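Local structure of 3-oxoacyl-[acyl-carrier-protein] synthase 3 (Micrococcus luteus NCTC 2665, 4EWP) at residues Asp41-Gln46 with Ile164-Gly169; Ala86-Thr91 with Asp134-Ser139. The protein probably catalyses the first condensation of fatty acid synthesis, joining an acyl group from coenzyme A to malonyl-ACP with loss of carbon dioxide. All coordinates share one frame; numbering follows the deposited sequence.

Overall arrangement
Both contacts are apolar and lack a hydrogen bond across their segments, but they lie on opposite sides of the chain's centre, with their own centres about 33 Å apart, and share no helix or strand. Interaction 1 joins helix 41-48 to the loop ahead of strand 170-180, near the predicted active-site residue Asn306, and gathers two aromatic rings and an isoleucine, with Trp43 partly exposed. Interaction 2 is fully buried and aliphatic, smaller in area, and seals the sheet of strand 86-90 against helix 125-138 close to the second subunit. Along the chain, interaction 2 is nested inside the loop that interaction 1 closes. Each helix also carries an Asp-Arg salt bridge, long and weakly bonded in interaction 1, two-pronged in interaction 2.

Interaction 1 of 2, residues Asp41-Gln46 with Ile164-Gly169; sequences DEWIRQ and ISFLLG
Helix 41-48 comes nearest the 3-10 turn 165-167 at Ile44 and Phe166, whose CA atoms lie 8.3 Å apart, and the contact is made by side chains, with no hydrogen bond across it. Phe166 reaches across with CG set between its own backbone N and carbonyl carbon (chi1 60°), and its ring meets two successive residues of the helix. Ile44 slides past it in the opposite direction, using both branches: CG2 lies 3.8 Å from Phe166 CD2, and CD1 lies 3.9 Å from the same carbon. At the far end of the ring, Phe166 CZ is 3.9 Å from Trp43 CZ3. These two side chains cross at about a right angle, the indole extending toward the turn from a CB that does not itself aim at it. Within the turn, Leu167 CD1 sits 3.8 Å above one face of the Phe166 ring, offset toward its rim, so the phenyl is packed from the loop as well as from the helix. Leu33 of helix 30-33 and Thr48 of helix 41-48 also touch Phe166. Backbone hydrogen bonds join Leu167 and Gly169 to Asn306, a predicted active-site residue, just before the chain enters strand 170-180.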
loop_
_atom_site.group_PDB
_atom_site.type_symbol
_atom_site.label_atom_id
_atom_site.label_comp_id
_atom_site.label_asym_id
_atom_site.label_seq_id
_atom_site.Cartn_x
_atom_site.Cartn_y
_atom_site.Cartn_z
ATOM N N ASP A 41 -34.000 10.916 -9.435
ATOM C CA ASP A 41 -34.037 9.983 -8.313
ATOM C C ASP A 41 -34.371 8.581 -8.809
ATOM O O ASP A 41 -33.694 7.607 -8.454
ATOM C CB ASP A 41 -35.076 10.437 -7.277
ATOM C CG ASP A 41 -35.095 9.563 -6.024
ATOM O OD1 ASP A 41 -34.657 8.392 -6.070
ATOM O OD2 ASP A 41 -35.561 10.056 -4.979
ATOM N N GLU A 42 -35.410 8.488 -9.639
ATOM C CA GLU A 42 -35.902 7.199 -10.116
ATOM C C GLU A 42 -34.929 6.504 -11.074
ATOM O O GLU A 42 -34.854 5.276 -11.114
ATOM C CB GLU A 42 -37.288 7.353 -10.758
ATOM C CG GLU A 42 -38.397 7.689 -9.757
ATOM C CD GLU A 42 -39.771 7.858 -10.405
ATOM O OE1 GLU A 42 -39.844 8.233 -11.599
ATOM O OE2 GLU A 42 -40.786 7.617 -9.713
ATOM N N TRP A 43 -34.192 7.286 -11.852
ATOM C CA TRP A 43 -33.215 6.702 -12.758
ATOM C C TRP A 43 -32.094 6.091 -11.921
ATOM O O TRP A 43 -31.816 4.894 -12.019
ATOM C CB TRP A 43 -32.679 7.754 -13.733
ATOM C CG TRP A 43 -31.729 7.218 -14.773
ATOM C CD1 TRP A 43 -32.052 6.605 -15.956
ATOM C CD2 TRP A 43 -30.302 7.272 -14.731
ATOM N NE1 TRP A 43 -30.910 6.271 -16.646
ATOM C CE2 TRP A 43 -29.821 6.669 -15.914
ATOM C CE3 TRP A 43 -29.378 7.765 -13.803
ATOM C CZ2 TRP A 43 -28.457 6.546 -16.192
ATOM C CZ3 TRP A 43 -28.024 7.642 -14.078
ATOM C CH2 TRP A 43 -27.578 7.037 -15.263
ATOM N N ILE A 44 -31.476 6.907 -11.075
ATOM C CA ILE A 44 -30.428 6.413 -10.191
ATOM C C ILE A 44 -30.882 5.165 -9.445
ATOM O O ILE A 44 -30.171 4.161 -9.409
ATOM C CB ILE A 44 -29.983 7.476 -9.183
ATOM C CG1 ILE A 44 -29.502 8.728 -9.920
ATOM C CG2 ILE A 44 -28.889 6.929 -8.271
ATOM C CD1 ILE A 44 -28.754 9.694 -9.034
ATOM N N ARG A 45 -32.073 5.217 -8.862
ATOM C CA ARG A 45 -32.548 4.087 -8.071
ATOM C C ARG A 45 -32.651 2.844 -8.948
ATOM O O ARG A 45 -32.340 1.735 -8.519
ATOM C CB ARG A 45 -33.889 4.410 -7.410
ATOM C CG ARG A 45 -34.166 3.576 -6.185
ATOM C CD ARG A 45 -35.497 3.921 -5.576
ATOM N NE ARG A 45 -35.553 5.291 -5.071
ATOM C CZ ARG A 45 -36.132 5.626 -3.920
ATOM N NH1 ARG A 45 -36.155 6.895 -3.522
ATOM N NH2 ARG A 45 -36.690 4.682 -3.166
ATOM N N GLN A 46 -33.052 3.054 -10.197
ATOM C CA GLN A 46 -33.245 1.971 -11.153
ATOM C C GLN A 46 -31.926 1.411 -11.712
ATOM O O GLN A 46 -31.752 0.196 -11.812
ATOM C CB GLN A 46 -34.170 2.449 -12.285
ATOM C CG GLN A 46 -34.278 1.521 -13.485
ATOM C CD GLN A 46 -35.202 2.069 -14.569
ATOM O OE1 GLN A 46 -34.823 2.152 -15.740
ATOM N NE2 GLN A 46 -36.422 2.442 -14.180
ATOM N N ILE A 164 -19.627 7.687 -12.477
ATOM C CA ILE A 164 -19.409 7.053 -11.175
ATOM C C ILE A 164 -19.707 7.926 -9.949
ATOM O O ILE A 164 -20.039 7.405 -8.884
ATOM C CB ILE A 164 -17.957 6.536 -11.063
ATOM C CG1 ILE A 164 -17.811 5.531 -9.914
ATOM C CG2 ILE A 164 -17.007 7.702 -10.902
ATOM C CD1 ILE A 164 -16.537 4.713 -9.978
ATOM N N SER A 165 -19.592 9.243 -10.094
ATOM C CA SER A 165 -19.674 10.141 -8.942
ATOM C C SER A 165 -20.801 9.802 -7.961
ATOM O O SER A 165 -20.568 9.613 -6.771
ATOM C CB SER A 165 -19.820 11.594 -9.406
ATOM O OG SER A 165 -21.104 11.824 -9.965
ATOM N N PHE A 166 -22.028 9.732 -8.461
ATOM C CA PHE A 166 -23.184 9.600 -7.579
ATOM C C PHE A 166 -23.282 8.219 -6.925
ATOM O O PHE A 166 -24.093 8.029 -6.013
ATOM C CB PHE A 166 -24.462 9.901 -8.348
ATOM C CG PHE A 166 -24.684 8.979 -9.500
ATOM C CD1 PHE A 166 -24.145 9.267 -10.746
ATOM C CD2 PHE A 166 -25.395 7.803 -9.328
ATOM C CE1 PHE A 166 -24.333 8.412 -11.809
ATOM C CE2 PHE A 166 -25.592 6.939 -10.383
ATOM C CZ PHE A 166 -25.059 7.242 -11.633
ATOM N N LEU A 167 -22.466 7.260 -7.379
ATOM C CA LEU A 167 -22.482 5.917 -6.790
ATOM C C LEU A 167 -21.712 5.840 -5.487
ATOM O O LEU A 167 -21.927 4.934 -4.690
ATOM C CB LEU A 167 -21.908 4.864 -7.744
ATOM C CG LEU A 167 -22.834 4.305 -8.822
ATOM C CD1 LEU A 167 -22.409 4.804 -10.205
ATOM C CD2 LEU A 167 -22.826 2.794 -8.773
ATOM N N LEU A 168 -20.812 6.788 -5.271
ATOM C CA LEU A 168 -19.801 6.614 -4.233
ATOM C C LEU A 168 -20.102 7.257 -2.893
ATOM O O LEU A 168 -20.573 8.394 -2.808
ATOM C CB LEU A 168 -18.441 7.096 -4.740
ATOM C CG LEU A 168 -18.045 6.449 -6.063
ATOM C CD1 LEU A 168 -16.653 6.937 -6.474
ATOM C CD2 LEU A 168 -18.108 4.928 -5.909
ATOM N N GLY A 169 -19.786 6.519 -1.840
ATOM C CA GLY A 169 -20.001 6.984 -0.484
ATOM C C GLY A 169 -18.738 6.776 0.337
ATOM O O GLY A 169 -17.742 6.218 -0.157
#

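Interaction 2 of 2, residues Ala86-Thr91 with Asp134-Ser139; sequences AVIVST and DALVRS
Asp134 OD1 is gripped by Arg138 NE, one turn on in the helix, and by Ser14 OG; between Asp134 and Arg138 in sequence lies Leu136, which makes the apolar contact with Ala86 and Ile88. Arg138 meets the carboxylate side-on with two nitrogens: NE is 3.1 Å from Asp134 OD1, and NH2 is 2.9 Å from Asp134 OD2. Both oxygens lie close to the guanidinium plane, whereas the nitrogens approach from above the carboxylate plane, 38° out of it at OD1. The two bonds would fix the rotation of the arginine group, whose NH1 binds Ser139 O of the second subunit. At the end of the helix, Ser139 OG folds back to donate to Ala135 O at 2.8 Å, and it also bonds to Thr141 OG1.

Across the contact, the helix uses one methyl, Leu136 CD1, which meets Ile88 CD1 tip to tip at 4.1 Å and lies 4.3 Å from Ala86 CB. Ile88 extends its longer branch to that point, with CG1 anti to its carbonyl carbon (chi1 -56°) and the chain stretched on to CD1. Alternation along the strand turns Ala86 and Ile88 toward the helix, while Val87 points away and packs on helix 101-108.

Helix 125-138 connects the parallel strands 116-120 and 144-152 in a beta-alpha-beta crossover, and strand 86-90 runs between those two strands in the sheet. The last turn of the helix thus packs on the first half of strand 86-90, in the N-terminal sheet of the thiolase-like fold, with Leu136 also touching Ala135 of the second subunit.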
loop_
_atom_site.group_PDB
_atom_site.type_symbol
_atom_site.label_atom_id
_atom_site.label_comp_id
_atom_site.label_asym_id
_atom_site.label_seq_id
_atom_site.Cartn_x
_atom_site.Cartn_y
_atom_site.Cartn_z
ATOM N N ALA A 86 -0.035 -6.174 13.802
ATOM C CA ALA A 86 0.055 -5.513 12.500
ATOM C C ALA A 86 -1.220 -4.745 12.186
ATOM O O ALA A 86 -2.308 -5.129 12.628
ATOM C CB ALA A 86 0.338 -6.523 11.404
ATOM N N VAL A 87 -1.083 -3.670 11.419
ATOM C CA VAL A 87 -2.204 -2.810 11.079
ATOM C C VAL A 87 -2.143 -2.581 9.584
ATOM O O VAL A 87 -1.170 -2.027 9.090
ATOM C CB VAL A 87 -2.110 -1.428 11.782
ATOM C CG1 VAL A 87 -3.195 -0.505 11.293
ATOM C CG2 VAL A 87 -2.176 -1.569 13.302
ATOM N N ILE A 88 -3.164 -3.028 8.858
ATOM C CA ILE A 88 -3.197 -2.859 7.409
ATOM C C ILE A 88 -4.371 -1.971 7.049
ATOM O O ILE A 88 -5.525 -2.273 7.379
ATOM C CB ILE A 88 -3.348 -4.204 6.664
ATOM C CG1 ILE A 88 -2.235 -5.169 7.060
ATOM C CG2 ILE A 88 -3.339 -3.987 5.166
ATOM C CD1 ILE A 88 -2.343 -6.530 6.396
ATOM N N VAL A 89 -4.082 -0.861 6.389
ATOM C CA VAL A 89 -5.142 0.061 6.014
ATOM C C VAL A 89 -5.248 0.113 4.500
ATOM O O VAL A 89 -4.301 0.479 3.798
ATOM C CB VAL A 89 -4.908 1.470 6.566
ATOM C CG1 VAL A 89 -5.859 2.449 5.887
ATOM C CG2 VAL A 89 -5.050 1.480 8.088
ATOM N N SER A 90 -6.404 -0.276 3.994
ATOM C CA SER A 90 -6.596 -0.307 2.564
ATOM C C SER A 90 -7.428 0.889 2.136
ATOM O O SER A 90 -8.616 0.953 2.421
ATOM C CB SER A 90 -7.243 -1.622 2.171
ATOM O OG SER A 90 -7.709 -1.527 0.851
ATOM N N THR A 91 -6.788 1.845 1.464
ATOM C CA THR A 91 -7.428 3.101 1.096
ATOM C C THR A 91 -6.693 3.757 -0.066
ATOM O O THR A 91 -5.490 3.571 -0.218
ATOM C CB THR A 91 -7.400 4.094 2.270
ATOM O OG1 THR A 91 -8.060 5.307 1.896
ATOM C CG2 THR A 91 -5.972 4.443 2.637
ATOM N N ASP A 134 -4.123 -13.010 6.507
ATOM C CA ASP A 134 -4.131 -14.471 6.577
ATOM C C ASP A 134 -2.704 -15.017 6.434
ATOM O O ASP A 134 -2.268 -15.901 7.200
ATOM C CB ASP A 134 -5.058 -15.025 5.482
ATOM C CG ASP A 134 -5.049 -16.542 5.412
ATOM O OD1 ASP A 134 -5.311 -17.197 6.437
ATOM O OD2 ASP A 134 -4.783 -17.087 4.326
ATOM N N ALA A 135 -1.975 -14.491 5.451
ATOM C CA ALA A 135 -0.587 -14.902 5.241
ATOM C C ALA A 135 0.280 -14.598 6.469
ATOM O O ALA A 135 1.087 -15.430 6.882
ATOM C CB ALA A 135 0.000 -14.227 4.002
ATOM N N LEU A 136 0.118 -13.398 7.026
ATOM C CA LEU A 136 0.856 -12.989 8.220
ATOM C C LEU A 136 0.565 -13.922 9.404
ATOM O O LEU A 136 1.466 -14.295 10.132
ATOM C CB LEU A 136 0.524 -11.529 8.590
ATOM C CG LEU A 136 1.001 -10.449 7.600
ATOM C CD1 LEU A 136 0.411 -9.062 7.948
ATOM C CD2 LEU A 136 2.520 -10.381 7.504
ATOM N N VAL A 137 -0.696 -14.310 9.583
ATOM C CA VAL A 137 -1.069 -15.191 10.686
ATOM C C VAL A 137 -0.533 -16.607 10.462
ATOM O O VAL A 137 0.057 -17.199 11.357
ATOM C CB VAL A 137 -2.616 -15.222 10.884
ATOM C CG1 VAL A 137 -3.014 -16.305 11.861
ATOM C CG2 VAL A 137 -3.137 -13.852 11.359
ATOM N N ARG A 138 -0.715 -17.150 9.260
ATOM C CA ARG A 138 -0.324 -18.537 9.024
ATOM C C ARG A 138 1.185 -18.753 8.865
ATOM O O ARG A 138 1.651 -19.899 8.912
ATOM C CB ARG A 138 -1.112 -19.165 7.869
ATOM C CG ARG A 138 -2.546 -19.531 8.266
ATOM C CD ARG A 138 -3.315 -20.232 7.139
ATOM N NE ARG A 138 -3.289 -19.425 5.932
ATOM C CZ ARG A 138 -2.559 -19.716 4.858
ATOM N NH1 ARG A 138 -1.833 -20.831 4.848
ATOM N NH2 ARG A 138 -2.565 -18.901 3.796
ATOM N N SER A 139 1.946 -17.665 8.713
ATOM C CA SER A 139 3.407 -17.777 8.676
ATOM C C SER A 139 4.017 -17.490 10.045
ATOM O O SER A 139 5.240 -17.524 10.206
ATOM C CB SER A 139 4.025 -16.840 7.627
ATOM O OG SER A 139 3.730 -15.481 7.915
#